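Local atomic coordinates of peptide ABC transporter permease (Staphylococcus hominis, PDB entry 6EXS), a protein that binds a thioalcohol-conjugated dipeptide that is a malodour precursor and probably carries it, like other peptides, across the membrane as a POT-family transporter. Residues 292-297 and 367-372; 80-85 and 211-216; 6-11 and 139-144; 168-173 and 327-332; 95-100 and 121-126. One frame throughout, in Å; residues are numbered along the deposited sequence.

In the fold
Contacts 1, 4 and 5 are buried. Contact 2 lies on the surface and contact 3 is partly buried. Contacts 1 and 5 each join two helices and sit on opposite sides of the chain's centre. The helices of contact 1 run roughly parallel and meet through leucines, a phenylalanine and a threonine. Those of contact 5 run antiparallel and lie closer together, over G124. Contacts 2 and 5 both use helix 74-106, at different levels. In contact 2 a loop is bound mainly by backbone bonds and an arginine. Contact 3 has a single glutamine bond. Contact 4 buries a polar group between distant parts of the chain.

Contact 1: residues 292-297 and 367-372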
# COMPACT_ATOMS: atom_id res chain seq x y z
N PHE A 292 -0.16 4.91 15.93
CA PHE A 292 0.34 5.49 14.68
C PHE A 292 1.85 5.20 14.52
O PHE A 292 2.27 4.80 13.44
CB PHE A 292 0.03 7.00 14.57
CG PHE A 292 0.41 7.57 13.22
CD1 PHE A 292 1.71 8.00 12.96
CD2 PHE A 292 -0.52 7.61 12.18
CE1 PHE A 292 2.08 8.45 11.69
CE2 PHE A 292 -0.15 8.06 10.91
CZ PHE A 292 1.15 8.47 10.67
N ILE A 293 2.64 5.43 15.60
CA ILE A 293 4.08 5.17 15.67
C ILE A 293 4.32 3.66 15.45
O ILE A 293 5.08 3.30 14.55
CB ILE A 293 4.74 5.69 16.99
CG1 ILE A 293 4.29 7.14 17.36
CG2 ILE A 293 6.27 5.57 16.96
CD1 ILE A 293 4.62 8.31 16.34
N LEU A 294 3.62 2.78 16.22
CA LEU A 294 3.73 1.33 16.09
C LEU A 294 3.41 0.86 14.67
O LEU A 294 4.16 0.03 14.13
CB LEU A 294 2.86 0.58 17.12
CG LEU A 294 3.29 0.63 18.61
CD1 LEU A 294 2.36 -0.19 19.47
CD2 LEU A 294 4.71 0.13 18.81
N GLY A 295 2.35 1.43 14.08
CA GLY A 295 1.92 1.15 12.70
C GLY A 295 2.94 1.58 11.66
O GLY A 295 3.21 0.85 10.71
N MET A 296 3.54 2.77 11.86
CA MET A 296 4.56 3.34 10.99
C MET A 296 5.83 2.47 11.00
O MET A 296 6.36 2.16 9.92
CB MET A 296 4.87 4.79 11.42
CG MET A 296 5.30 5.67 10.28
SD MET A 296 5.37 7.43 10.71
CE MET A 296 6.83 7.45 11.77
N LEU A 297 6.30 2.06 12.21
CA LEU A 297 7.46 1.20 12.42
C LEU A 297 7.26 -0.16 11.76
O LEU A 297 8.22 -0.73 11.23
CB LEU A 297 7.76 1.00 13.92
CG LEU A 297 8.29 2.17 14.75
CD1 LEU A 297 8.15 1.87 16.22
CD2 LEU A 297 9.76 2.49 14.43
N LYS A 367 -1.75 -6.05 20.28
CA LYS A 367 -1.73 -6.62 18.92
C LYS A 367 -0.74 -5.89 18.01
O LYS A 367 0.03 -6.55 17.31
CB LYS A 367 -3.13 -6.61 18.29
CG LYS A 367 -4.06 -7.69 18.82
CD LYS A 367 -5.36 -7.71 18.03
CE LYS A 367 -6.38 -8.66 18.59
NZ LYS A 367 -7.58 -8.70 17.72
N PHE A 368 -0.75 -4.53 18.06
CA PHE A 368 0.16 -3.65 17.31
C PHE A 368 1.61 -3.84 17.76
O PHE A 368 2.51 -3.90 16.93
CB PHE A 368 -0.25 -2.19 17.47
CG PHE A 368 -1.10 -1.66 16.35
CD1 PHE A 368 -2.39 -2.15 16.13
CD2 PHE A 368 -0.64 -0.63 15.54
CE1 PHE A 368 -3.18 -1.65 15.09
CE2 PHE A 368 -1.43 -0.13 14.50
CZ PHE A 368 -2.70 -0.64 14.29
N SER A 369 1.81 -3.95 19.09
CA SER A 369 3.11 -4.17 19.70
C SER A 369 3.70 -5.52 19.27
O SER A 369 4.87 -5.56 18.90
CB SER A 369 3.01 -4.07 21.22
OG SER A 369 2.63 -2.76 21.61
N ILE A 370 2.87 -6.60 19.25
CA ILE A 370 3.24 -7.95 18.82
C ILE A 370 3.71 -7.91 17.35
O ILE A 370 4.76 -8.48 17.03
CB ILE A 370 2.10 -8.97 19.04
CG1 ILE A 370 1.84 -9.21 20.53
CG2 ILE A 370 2.37 -10.30 18.32
CD1 ILE A 370 0.38 -9.72 20.86
N GLY A 371 2.94 -7.22 16.51
CA GLY A 371 3.22 -7.05 15.08
C GLY A 371 4.53 -6.36 14.79
O GLY A 371 5.32 -6.86 13.99
N THR A 372 4.76 -5.20 15.45
CA THR A 372 5.97 -4.37 15.31
C THR A 372 7.22 -5.08 15.83
O THR A 372 8.27 -4.99 15.19
CB THR A 372 5.79 -3.00 15.99
OG1 THR A 372 4.51 -2.49 15.63
CG2 THR A 372 6.84 -2.02 15.58
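L294 and T372 meet where two helices of the MFS fold, 279-302 and 364-389, lie side by side. The segment axes run in nearly the same direction, 26° apart, and approach to 9.1 Å. T372 carries the polar part of the contact. Its chi1 of -45° sets OG1 beside its own backbone N and sends CG2 anti to that N, so the two branches do different work. T372 OG1 lies 3.0 Å from L294 O and 2.8 Å from F368 O, and its one proton could go to either. T372 CG2 packs on L297 CB at 3.6 Å. The side chains of L294 and T372 cross at about a right angle. L294 is extended, and its CD1 reaches past F368 CB (3.8 Å) to S369. The S369 hydroxyl itself bonds to A365 O, one turn back. T475 of helix 460-479 touches L294, S369 and T372, so a third helix closes this side. The F368 ring packs against L413 and T416 of helix 396-418. It presents its edge to the backbone of G295. There CD2 of F368 lies 3.9 Å from G295 N, which is in the plane of the ring.

Contact 2: residues 80-85 and 211-216; sequences IADRIT and PTNPLS
The loop 211-216 runs along the pi-type turn at 81-85 in helix 74-106, and two backbone bonds tie them: N213 N to D82 O at 2.9 Å and L215 N to R83 O at 3.3 Å. P211 sets its ring on the turn, with CB 3.3 Å from D82 O. R83 is the main side chain. It bends at chi2 and chi3 and lies against the loop. R83 NE gives a nearly straight bond, 171°, to N213 O at 2.8 Å, in the plane of the guanidinium. R83 NH2 reaches P214 O only weakly at 3.4 Å and has a salt bridge with E219 of helix 217-243. L215 covers one guanidinium face: its CD2 sits over the centre, 3.6 Å from R83 CZ. The other methyl of L215, CD1, meets I84 CG1 at 3.7 Å. The R83 guanidinium is thus fixed in orientation by one strong and one weak bond at its edge and by a methyl on a face. D82 points its CG anti to its backbone N (chi1 -165°), which brings the carboxylate to the T212 and N213 side. A water donates to D82 OD1 at 2.7 Å and is weakly linked to T212 OG1. The D82-R83 pair and the sequence round it fit the MFS signature motif A, between the second and third transmembrane helices, here docked on the loop that leads into helix 217-243.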
# COMPACT_ATOMS: atom_id res chain seq x y z
N ILE A 80 -12.37 14.32 -4.30
CA ILE A 80 -12.83 14.49 -5.70
C ILE A 80 -14.15 13.75 -5.88
O ILE A 80 -15.13 14.34 -6.32
CB ILE A 80 -11.75 14.05 -6.74
CG1 ILE A 80 -10.58 15.06 -6.78
CG2 ILE A 80 -12.37 13.84 -8.15
CD1 ILE A 80 -9.31 14.57 -7.43
N ALA A 81 -14.18 12.47 -5.49
CA ALA A 81 -15.38 11.63 -5.56
C ALA A 81 -16.51 12.22 -4.71
O ALA A 81 -17.65 12.27 -5.18
CB ALA A 81 -15.06 10.23 -5.08
N ASP A 82 -16.19 12.65 -3.48
CA ASP A 82 -17.15 13.17 -2.51
C ASP A 82 -17.74 14.51 -2.88
O ASP A 82 -18.88 14.79 -2.50
CB ASP A 82 -16.52 13.24 -1.11
CG ASP A 82 -17.54 13.42 -0.00
OD1 ASP A 82 -18.16 12.42 0.40
OD2 ASP A 82 -17.72 14.58 0.45
N ARG A 83 -16.98 15.36 -3.59
CA ARG A 83 -17.41 16.72 -3.90
C ARG A 83 -17.63 17.04 -5.39
O ARG A 83 -18.26 18.06 -5.68
CB ARG A 83 -16.43 17.74 -3.28
CG ARG A 83 -16.14 17.48 -1.80
CD ARG A 83 -16.09 18.73 -0.96
NE ARG A 83 -17.40 19.39 -0.93
CZ ARG A 83 -17.63 20.57 -0.37
NH1 ARG A 83 -16.65 21.24 0.22
NH2 ARG A 83 -18.84 21.11 -0.42
N ILE A 84 -17.13 16.19 -6.32
CA ILE A 84 -17.20 16.50 -7.76
C ILE A 84 -17.85 15.41 -8.62
O ILE A 84 -18.86 15.69 -9.26
CB ILE A 84 -15.77 16.88 -8.30
CG1 ILE A 84 -15.19 18.11 -7.57
CG2 ILE A 84 -15.76 17.09 -9.84
CD1 ILE A 84 -13.69 18.32 -7.72
N THR A 85 -17.25 14.21 -8.73
CA THR A 85 -17.67 13.14 -9.66
C THR A 85 -18.59 12.04 -9.12
O THR A 85 -19.28 11.39 -9.91
CB THR A 85 -16.42 12.45 -10.26
OG1 THR A 85 -15.79 11.67 -9.24
CG2 THR A 85 -15.42 13.43 -10.88
N PRO A 211 -21.86 13.06 -6.35
CA PRO A 211 -21.10 13.36 -5.12
C PRO A 211 -22.03 13.60 -3.91
O PRO A 211 -23.07 14.24 -4.06
CB PRO A 211 -20.29 14.60 -5.49
CG PRO A 211 -21.09 15.27 -6.56
CD PRO A 211 -21.83 14.20 -7.30
N THR A 212 -21.63 13.08 -2.71
CA THR A 212 -22.38 13.22 -1.45
C THR A 212 -22.49 14.68 -1.02
O THR A 212 -23.59 15.15 -0.71
CB THR A 212 -21.78 12.33 -0.34
OG1 THR A 212 -21.73 10.97 -0.78
CG2 THR A 212 -22.57 12.40 0.97
N ASN A 213 -21.35 15.40 -1.03
CA ASN A 213 -21.30 16.80 -0.65
C ASN A 213 -20.83 17.63 -1.85
O ASN A 213 -19.66 18.02 -1.87
CB ASN A 213 -20.39 16.99 0.57
CG ASN A 213 -20.79 16.17 1.77
OD1 ASN A 213 -20.29 15.06 1.99
ND2 ASN A 213 -21.73 16.67 2.56
N PRO A 214 -21.68 17.89 -2.89
CA PRO A 214 -21.19 18.65 -4.06
C PRO A 214 -20.81 20.10 -3.75
O PRO A 214 -21.27 20.67 -2.75
CB PRO A 214 -22.34 18.55 -5.07
CG PRO A 214 -23.53 18.26 -4.28
CD PRO A 214 -23.09 17.50 -3.06
N LEU A 215 -19.94 20.67 -4.58
CA LEU A 215 -19.43 22.03 -4.41
C LEU A 215 -20.40 23.09 -4.91
O LEU A 215 -21.09 22.90 -5.92
CB LEU A 215 -18.08 22.20 -5.13
CG LEU A 215 -16.91 21.30 -4.71
CD1 LEU A 215 -15.87 21.28 -5.78
CD2 LEU A 215 -16.27 21.77 -3.43
N SER A 216 -20.43 24.25 -4.22
CA SER A 216 -21.25 25.39 -4.60
C SER A 216 -20.55 26.12 -5.77
O SER A 216 -19.43 25.74 -6.13
CB SER A 216 -21.46 26.32 -3.41
OG SER A 216 -20.26 26.92 -2.97
O HOH W 1 -18.43 10.01 -0.86

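Contact 3: residues 6-11 and 139-144; sequences IPQKGF and LYPEND
This contact is where the N-terminal arm, residues 6-11, lies against the loop joining helices 110-137 and 147-174 of the MFS fold; I6 and Q8 of the arm reach L139 and P141 of the loop. The loop folds into a type I beta turn from P141 to D144. The arm goes on into the two-stranded hairpin 10-11/14-15, which has a G1 bulge at G10 and F11. Q8 makes the one hydrogen bond between the segments. Its chain bends at chi2 (-58°), which brings the amide round to the loop. Q8 NE2 then gives an almost straight bond, 169°, to L139 O at 3.1 Å. The acceptor lies close to the amide plane, and NE2 comes in nearly end-on to the carbonyl. The other amide atom of Q8, OE1, faces P141, whose CD is 3.4 Å away. The two side chains come at each other from opposite directions. I6 adds an apolar touch beside this bond. I6 CD1 lies 3.4 Å from L139 O and 4.1 Å from L139 CD2. The L139 carbonyl is therefore met by a donor and by a methyl. Around them, R146 ties both partners together: it forms a salt bridge with D144 OD2 and a hydrogen bond with Q8 O. Y140 OH bonds to H14 ND1 at the hairpin. The chemistry implies a light docking: the carbonyl of the buried L139 is bonded by an amide; apolar contact, R146 and the Y140-H14 bond add to the hold.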
# COMPACT_ATOMS: atom_id res chain seq x y z
N ILE A 6 -30.40 -2.33 -6.66
CA ILE A 6 -29.32 -3.33 -6.70
C ILE A 6 -29.70 -4.72 -6.16
O ILE A 6 -30.34 -4.81 -5.11
CB ILE A 6 -28.03 -2.80 -6.00
CG1 ILE A 6 -28.24 -2.49 -4.49
CG2 ILE A 6 -27.48 -1.59 -6.73
CD1 ILE A 6 -26.99 -2.18 -3.71
N PRO A 7 -29.23 -5.81 -6.83
CA PRO A 7 -29.48 -7.16 -6.31
C PRO A 7 -28.77 -7.36 -4.97
O PRO A 7 -27.64 -6.90 -4.80
CB PRO A 7 -28.94 -8.09 -7.41
CG PRO A 7 -27.98 -7.27 -8.17
CD PRO A 7 -28.45 -5.85 -8.09
N GLN A 8 -29.48 -7.96 -3.99
CA GLN A 8 -28.97 -8.15 -2.63
C GLN A 8 -28.28 -9.49 -2.39
O GLN A 8 -27.72 -9.71 -1.32
CB GLN A 8 -30.07 -7.89 -1.59
CG GLN A 8 -30.25 -6.39 -1.27
CD GLN A 8 -28.99 -5.72 -0.76
OE1 GLN A 8 -28.38 -6.13 0.24
NE2 GLN A 8 -28.54 -4.69 -1.47
N LYS A 9 -28.29 -10.38 -3.41
CA LYS A 9 -27.61 -11.67 -3.40
C LYS A 9 -26.93 -11.85 -4.78
O LYS A 9 -26.93 -10.91 -5.58
CB LYS A 9 -28.61 -12.81 -3.08
CG LYS A 9 -29.16 -12.81 -1.64
CD LYS A 9 -28.20 -13.41 -0.61
CE LYS A 9 -28.86 -13.58 0.75
NZ LYS A 9 -28.07 -14.46 1.64
N GLY A 10 -26.34 -13.01 -5.04
CA GLY A 10 -25.72 -13.26 -6.34
C GLY A 10 -24.25 -13.60 -6.38
O GLY A 10 -23.78 -14.11 -7.40
N PHE A 11 -23.50 -13.30 -5.29
CA PHE A 11 -22.07 -13.62 -5.18
C PHE A 11 -21.77 -14.14 -3.79
O PHE A 11 -21.48 -13.36 -2.88
CB PHE A 11 -21.18 -12.43 -5.56
CG PHE A 11 -19.72 -12.79 -5.72
CD1 PHE A 11 -19.28 -13.56 -6.79
CD2 PHE A 11 -18.77 -12.32 -4.81
CE1 PHE A 11 -17.92 -13.87 -6.94
CE2 PHE A 11 -17.41 -12.63 -4.96
CZ PHE A 11 -17.00 -13.40 -6.03
N LEU A 139 -23.15 -1.11 -0.98
CA LEU A 139 -23.95 -2.18 -1.58
C LEU A 139 -24.81 -2.84 -0.50
O LEU A 139 -25.76 -3.55 -0.84
CB LEU A 139 -23.04 -3.28 -2.18
CG LEU A 139 -22.16 -2.98 -3.39
CD1 LEU A 139 -21.41 -4.22 -3.80
CD2 LEU A 139 -22.98 -2.47 -4.57
N TYR A 140 -24.45 -2.65 0.79
CA TYR A 140 -25.14 -3.21 1.95
C TYR A 140 -26.05 -2.19 2.66
O TYR A 140 -25.57 -1.12 3.01
CB TYR A 140 -24.13 -3.77 2.98
CG TYR A 140 -23.25 -4.87 2.44
CD1 TYR A 140 -22.05 -4.58 1.79
CD2 TYR A 140 -23.61 -6.21 2.56
CE1 TYR A 140 -21.26 -5.58 1.24
CE2 TYR A 140 -22.81 -7.23 2.05
CZ TYR A 140 -21.64 -6.91 1.38
OH TYR A 140 -20.84 -7.89 0.86
N PRO A 141 -27.32 -2.54 2.96
CA PRO A 141 -28.18 -1.61 3.72
C PRO A 141 -27.62 -1.26 5.10
O PRO A 141 -26.70 -1.93 5.57
CB PRO A 141 -29.51 -2.37 3.82
CG PRO A 141 -29.47 -3.38 2.73
CD PRO A 141 -28.04 -3.78 2.63
N GLU A 142 -28.15 -0.19 5.73
CA GLU A 142 -27.69 0.35 7.02
C GLU A 142 -27.41 -0.72 8.11
O GLU A 142 -26.28 -0.78 8.61
CB GLU A 142 -28.63 1.46 7.57
CG GLU A 142 -30.12 1.16 7.54
CD GLU A 142 -31.05 2.09 8.30
OE1 GLU A 142 -32.15 1.64 8.70
OE2 GLU A 142 -30.69 3.28 8.49
N ASN A 143 -28.40 -1.56 8.46
CA ASN A 143 -28.24 -2.55 9.54
C ASN A 143 -27.72 -3.94 9.09
O ASN A 143 -27.71 -4.86 9.92
CB ASN A 143 -29.56 -2.69 10.33
CG ASN A 143 -29.90 -1.47 11.16
OD1 ASN A 143 -30.74 -0.65 10.78
ND2 ASN A 143 -29.28 -1.32 12.32
N ASP A 144 -27.24 -4.08 7.84
CA ASP A 144 -26.74 -5.35 7.29
C ASP A 144 -25.43 -5.83 7.95
O ASP A 144 -24.41 -5.15 7.88
CB ASP A 144 -26.62 -5.31 5.76
CG ASP A 144 -26.80 -6.65 5.06
OD1 ASP A 144 -26.26 -7.65 5.56
OD2 ASP A 144 -27.42 -6.69 3.99

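Contact 4: residues 168-173 and 327-332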
# COMPACT_ATOMS: atom_id res chain seq x y z
N ILE A 168 3.64 -15.30 -12.49
CA ILE A 168 3.45 -15.19 -13.95
C ILE A 168 4.55 -14.36 -14.63
O ILE A 168 5.04 -14.74 -15.70
CB ILE A 168 2.01 -14.71 -14.33
CG1 ILE A 168 0.97 -15.81 -14.00
CG2 ILE A 168 1.91 -14.27 -15.81
CD1 ILE A 168 -0.47 -15.46 -14.25
N LEU A 169 4.95 -13.24 -14.00
CA LEU A 169 5.91 -12.31 -14.58
C LEU A 169 7.38 -12.63 -14.29
O LEU A 169 8.25 -12.01 -14.90
CB LEU A 169 5.57 -10.88 -14.19
CG LEU A 169 4.24 -10.41 -14.80
CD1 LEU A 169 3.71 -9.24 -14.09
CD2 LEU A 169 4.37 -10.11 -16.28
N GLN A 170 7.66 -13.68 -13.49
CA GLN A 170 9.03 -14.13 -13.23
C GLN A 170 9.71 -14.52 -14.54
O GLN A 170 10.89 -14.19 -14.72
CB GLN A 170 9.07 -15.27 -12.20
CG GLN A 170 10.49 -15.78 -11.88
CD GLN A 170 11.47 -14.69 -11.47
OE1 GLN A 170 11.19 -13.85 -10.62
NE2 GLN A 170 12.68 -14.75 -12.01
N HIS A 171 8.95 -15.14 -15.48
CA HIS A 171 9.44 -15.54 -16.80
C HIS A 171 9.96 -14.34 -17.60
O HIS A 171 11.04 -14.44 -18.18
CB HIS A 171 8.34 -16.27 -17.60
CG HIS A 171 8.68 -16.46 -19.05
ND1 HIS A 171 9.71 -17.33 -19.45
CD2 HIS A 171 8.17 -15.86 -20.15
CE1 HIS A 171 9.77 -17.23 -20.77
NE2 HIS A 171 8.87 -16.36 -21.24
N PHE A 172 9.21 -13.22 -17.62
CA PHE A 172 9.57 -12.01 -18.37
C PHE A 172 10.83 -11.34 -17.83
O PHE A 172 11.60 -10.80 -18.61
CB PHE A 172 8.40 -11.04 -18.45
CG PHE A 172 7.26 -11.54 -19.29
CD1 PHE A 172 6.27 -12.34 -18.74
CD2 PHE A 172 7.16 -11.18 -20.63
CE1 PHE A 172 5.20 -12.80 -19.51
CE2 PHE A 172 6.08 -11.62 -21.40
CZ PHE A 172 5.11 -12.43 -20.84
N VAL A 173 11.06 -11.43 -16.50
CA VAL A 173 12.28 -10.94 -15.84
C VAL A 173 13.44 -11.87 -16.27
O VAL A 173 14.50 -11.37 -16.66
CB VAL A 173 12.16 -10.84 -14.30
CG1 VAL A 173 13.38 -10.15 -13.68
CG2 VAL A 173 10.88 -10.13 -13.88
N THR A 327 14.64 -29.26 -3.63
CA THR A 327 15.52 -28.14 -3.96
C THR A 327 15.14 -27.56 -5.34
O THR A 327 14.95 -28.31 -6.30
CB THR A 327 17.01 -28.52 -3.78
OG1 THR A 327 17.84 -27.36 -3.86
CG2 THR A 327 17.49 -29.59 -4.76
N THR A 328 14.96 -26.24 -5.41
CA THR A 328 14.58 -25.54 -6.64
C THR A 328 15.09 -24.10 -6.66
O THR A 328 15.22 -23.49 -5.60
CB THR A 328 13.04 -25.64 -6.88
OG1 THR A 328 12.75 -25.29 -8.23
CG2 THR A 328 12.21 -24.79 -5.91
N ARG A 329 15.37 -23.55 -7.86
CA ARG A 329 15.79 -22.16 -8.06
C ARG A 329 14.61 -21.25 -7.72
O ARG A 329 13.49 -21.51 -8.15
CB ARG A 329 16.21 -21.94 -9.52
CG ARG A 329 16.81 -20.57 -9.79
CD ARG A 329 16.24 -19.95 -11.05
NE ARG A 329 16.30 -18.48 -10.99
CZ ARG A 329 15.46 -17.67 -11.61
NH1 ARG A 329 14.48 -18.15 -12.36
NH2 ARG A 329 15.60 -16.35 -11.49
N PHE A 330 14.86 -20.22 -6.91
CA PHE A 330 13.85 -19.25 -6.50
C PHE A 330 14.03 -17.95 -7.30
O PHE A 330 15.08 -17.32 -7.22
CB PHE A 330 13.96 -18.98 -4.98
CG PHE A 330 12.77 -18.26 -4.37
CD1 PHE A 330 11.67 -18.98 -3.92
CD2 PHE A 330 12.78 -16.88 -4.21
CE1 PHE A 330 10.57 -18.31 -3.36
CE2 PHE A 330 11.69 -16.22 -3.64
CZ PHE A 330 10.60 -16.94 -3.22
N GLY A 331 13.03 -17.61 -8.11
CA GLY A 331 13.04 -16.40 -8.91
C GLY A 331 12.85 -15.18 -8.03
O GLY A 331 11.95 -15.17 -7.17
N GLU A 332 13.70 -14.15 -8.22
CA GLU A 332 13.73 -12.90 -7.43
C GLU A 332 12.38 -12.22 -7.28
O GLU A 332 12.13 -11.68 -6.20
CB GLU A 332 14.80 -11.91 -7.93
CG GLU A 332 14.67 -11.47 -9.37
CD GLU A 332 15.43 -12.28 -10.39
OE1 GLU A 332 15.20 -13.51 -10.48
OE2 GLU A 332 16.23 -11.68 -11.15
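Q170 meets R329, G331 and E332 where helix 147-174 of the MFS fold touches the end of the hairpin 320-323/326-329, far along the chain. By topology this is probably the extracellular side, and the contact is consistent with closing the fold there. CG of Q170 stands anti to its backbone N (chi1 -180°), and the chain then bends so that the amide lies over the backbone of G331. Q170 CD is 3.5 Å from G331 CA. The side chains of Q170 and E332 cross at about a right angle, with amide and carboxylate planes 35° apart. NE2 of Q170 donates to E332 OE1 at 3.2 Å, coming from above the carboxylate plane. It also bonds to D174 OD1, while Q170 OE1 takes A333 N, so both ends of the amide are held. R329 approaches Q170 from the opposite direction, its guanidinium turned 67° from the amide. R329 NH2 and Q170 NE2 are 3.4 Å apart, but both are donors and do not bond. They share E332 OE1 instead, and NH2 of R329 makes a salt bridge to it at 3.0 Å. R329 NH1 pairs with D174, so the guanidinium of this exposed arginine bridges two carboxylates; Q170 and E332 are buried. G331 CA lies over one face of the R329 guanidinium, toward its rim. V173 comes at E332 from the opposite direction, its CG1 4.1 Å from E332 OE2.

Contact 5: residues 95-100 and 121-126; sequences AVLIII and IIIGSG
I98 lies across G124 where two neighbouring helices of the MFS fold, 74-106 and 110-137, run antiparallel. The segment axes approach to 7.5 Å, with 157° between their directions. This is close for two helices, and G124, which has no side chain, makes it possible. In the first shell, CD1 of I98 lies 3.6 Å from both G124 C and S125 N. CG1 of I98 is anti to its carbonyl carbon (chi1 -74°), and this lays the end of the chain along the backbone of the other helix. L97 flanks the glycine: its CB is 3.9 Å from G124 CA. CD1 of L97 then meets I123 CG2 at 3.9 Å. At the other end, I121 CG1 touches I98 O at 3.8 Å. No polar bond joins the two segments, and the hold is by close fit. Further out, L97 leans on F120 and L127, and I98 on M128. Helix 178-204 backs helix 74-106 through M189 and L193, which meet I99 and A95. Helix 56-72 backs the other partner, with Y66 against I121 and I70 against S125. S125 keeps its hydroxyl turned to its own helix: OG donates to I121 O at 2.8 Å, from the opposite face of that carbonyl to S125 N.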
# COMPACT_ATOMS: atom_id res chain seq x y z
N ALA A 95 -9.32 3.92 -13.20
CA ALA A 95 -9.03 2.70 -13.98
C ALA A 95 -8.43 3.00 -15.36
O ALA A 95 -7.48 2.32 -15.75
CB ALA A 95 -10.30 1.87 -14.12
N VAL A 96 -8.97 4.01 -16.09
CA VAL A 96 -8.51 4.42 -17.42
C VAL A 96 -7.09 4.99 -17.29
O VAL A 96 -6.19 4.56 -18.01
CB VAL A 96 -9.51 5.42 -18.09
CG1 VAL A 96 -8.93 6.02 -19.38
CG2 VAL A 96 -10.85 4.74 -18.38
N LEU A 97 -6.90 5.91 -16.33
CA LEU A 97 -5.61 6.51 -16.03
C LEU A 97 -4.54 5.46 -15.66
O LEU A 97 -3.42 5.55 -16.16
CB LEU A 97 -5.76 7.58 -14.94
CG LEU A 97 -6.48 8.86 -15.39
CD1 LEU A 97 -6.77 9.75 -14.21
CD2 LEU A 97 -5.65 9.65 -16.40
N ILE A 98 -4.92 4.43 -14.84
CA ILE A 98 -4.04 3.32 -14.45
C ILE A 98 -3.58 2.52 -15.70
O ILE A 98 -2.39 2.24 -15.82
CB ILE A 98 -4.69 2.44 -13.34
CG1 ILE A 98 -4.67 3.16 -11.98
CG2 ILE A 98 -4.02 1.04 -13.24
CD1 ILE A 98 -5.69 2.64 -10.97
N ILE A 99 -4.52 2.21 -16.64
CA ILE A 99 -4.21 1.51 -17.91
C ILE A 99 -3.18 2.30 -18.75
O ILE A 99 -2.31 1.70 -19.38
CB ILE A 99 -5.48 1.16 -18.73
CG1 ILE A 99 -6.38 0.24 -17.94
CG2 ILE A 99 -5.12 0.48 -20.07
CD1 ILE A 99 -7.81 0.19 -18.36
N ILE A 100 -3.31 3.66 -18.77
CA ILE A 100 -2.42 4.54 -19.53
C ILE A 100 -1.00 4.42 -18.97
O ILE A 100 -0.06 4.26 -19.75
CB ILE A 100 -2.96 6.00 -19.62
CG1 ILE A 100 -4.34 6.03 -20.33
CG2 ILE A 100 -1.95 6.94 -20.33
CD1 ILE A 100 -5.13 7.40 -20.28
N ILE A 121 -0.33 6.22 -12.80
CA ILE A 121 -0.71 5.23 -11.79
C ILE A 121 -0.92 5.91 -10.42
O ILE A 121 -1.89 5.57 -9.75
CB ILE A 121 0.20 3.97 -11.76
CG1 ILE A 121 0.01 3.15 -13.07
CG2 ILE A 121 -0.07 3.09 -10.51
CD1 ILE A 121 1.17 2.20 -13.48
N ILE A 122 -0.09 6.91 -10.04
CA ILE A 122 -0.28 7.66 -8.77
C ILE A 122 -1.68 8.32 -8.77
O ILE A 122 -2.43 8.12 -7.81
CB ILE A 122 0.86 8.67 -8.44
CG1 ILE A 122 2.14 7.93 -8.01
CG2 ILE A 122 0.42 9.68 -7.34
CD1 ILE A 122 3.42 8.68 -8.29
N ILE A 123 -2.02 9.04 -9.86
CA ILE A 123 -3.29 9.75 -10.02
C ILE A 123 -4.47 8.79 -10.14
O ILE A 123 -5.48 9.00 -9.46
CB ILE A 123 -3.22 10.79 -11.18
CG1 ILE A 123 -2.18 11.89 -10.84
CG2 ILE A 123 -4.63 11.40 -11.46
CD1 ILE A 123 -2.12 13.02 -11.77
N GLY A 124 -4.34 7.78 -10.99
CA GLY A 124 -5.37 6.76 -11.18
C GLY A 124 -5.71 6.03 -9.90
O GLY A 124 -6.89 5.91 -9.57
N SER A 125 -4.68 5.55 -9.14
CA SER A 125 -4.82 4.83 -7.87
C SER A 125 -5.48 5.70 -6.77
O SER A 125 -6.34 5.20 -6.04
CB SER A 125 -3.49 4.26 -7.39
OG SER A 125 -2.93 3.39 -8.36
N GLY A 126 -5.13 6.97 -6.69
CA GLY A 126 -5.75 7.89 -5.74
C GLY A 126 -7.22 8.06 -6.01
O GLY A 126 -8.01 8.23 -5.08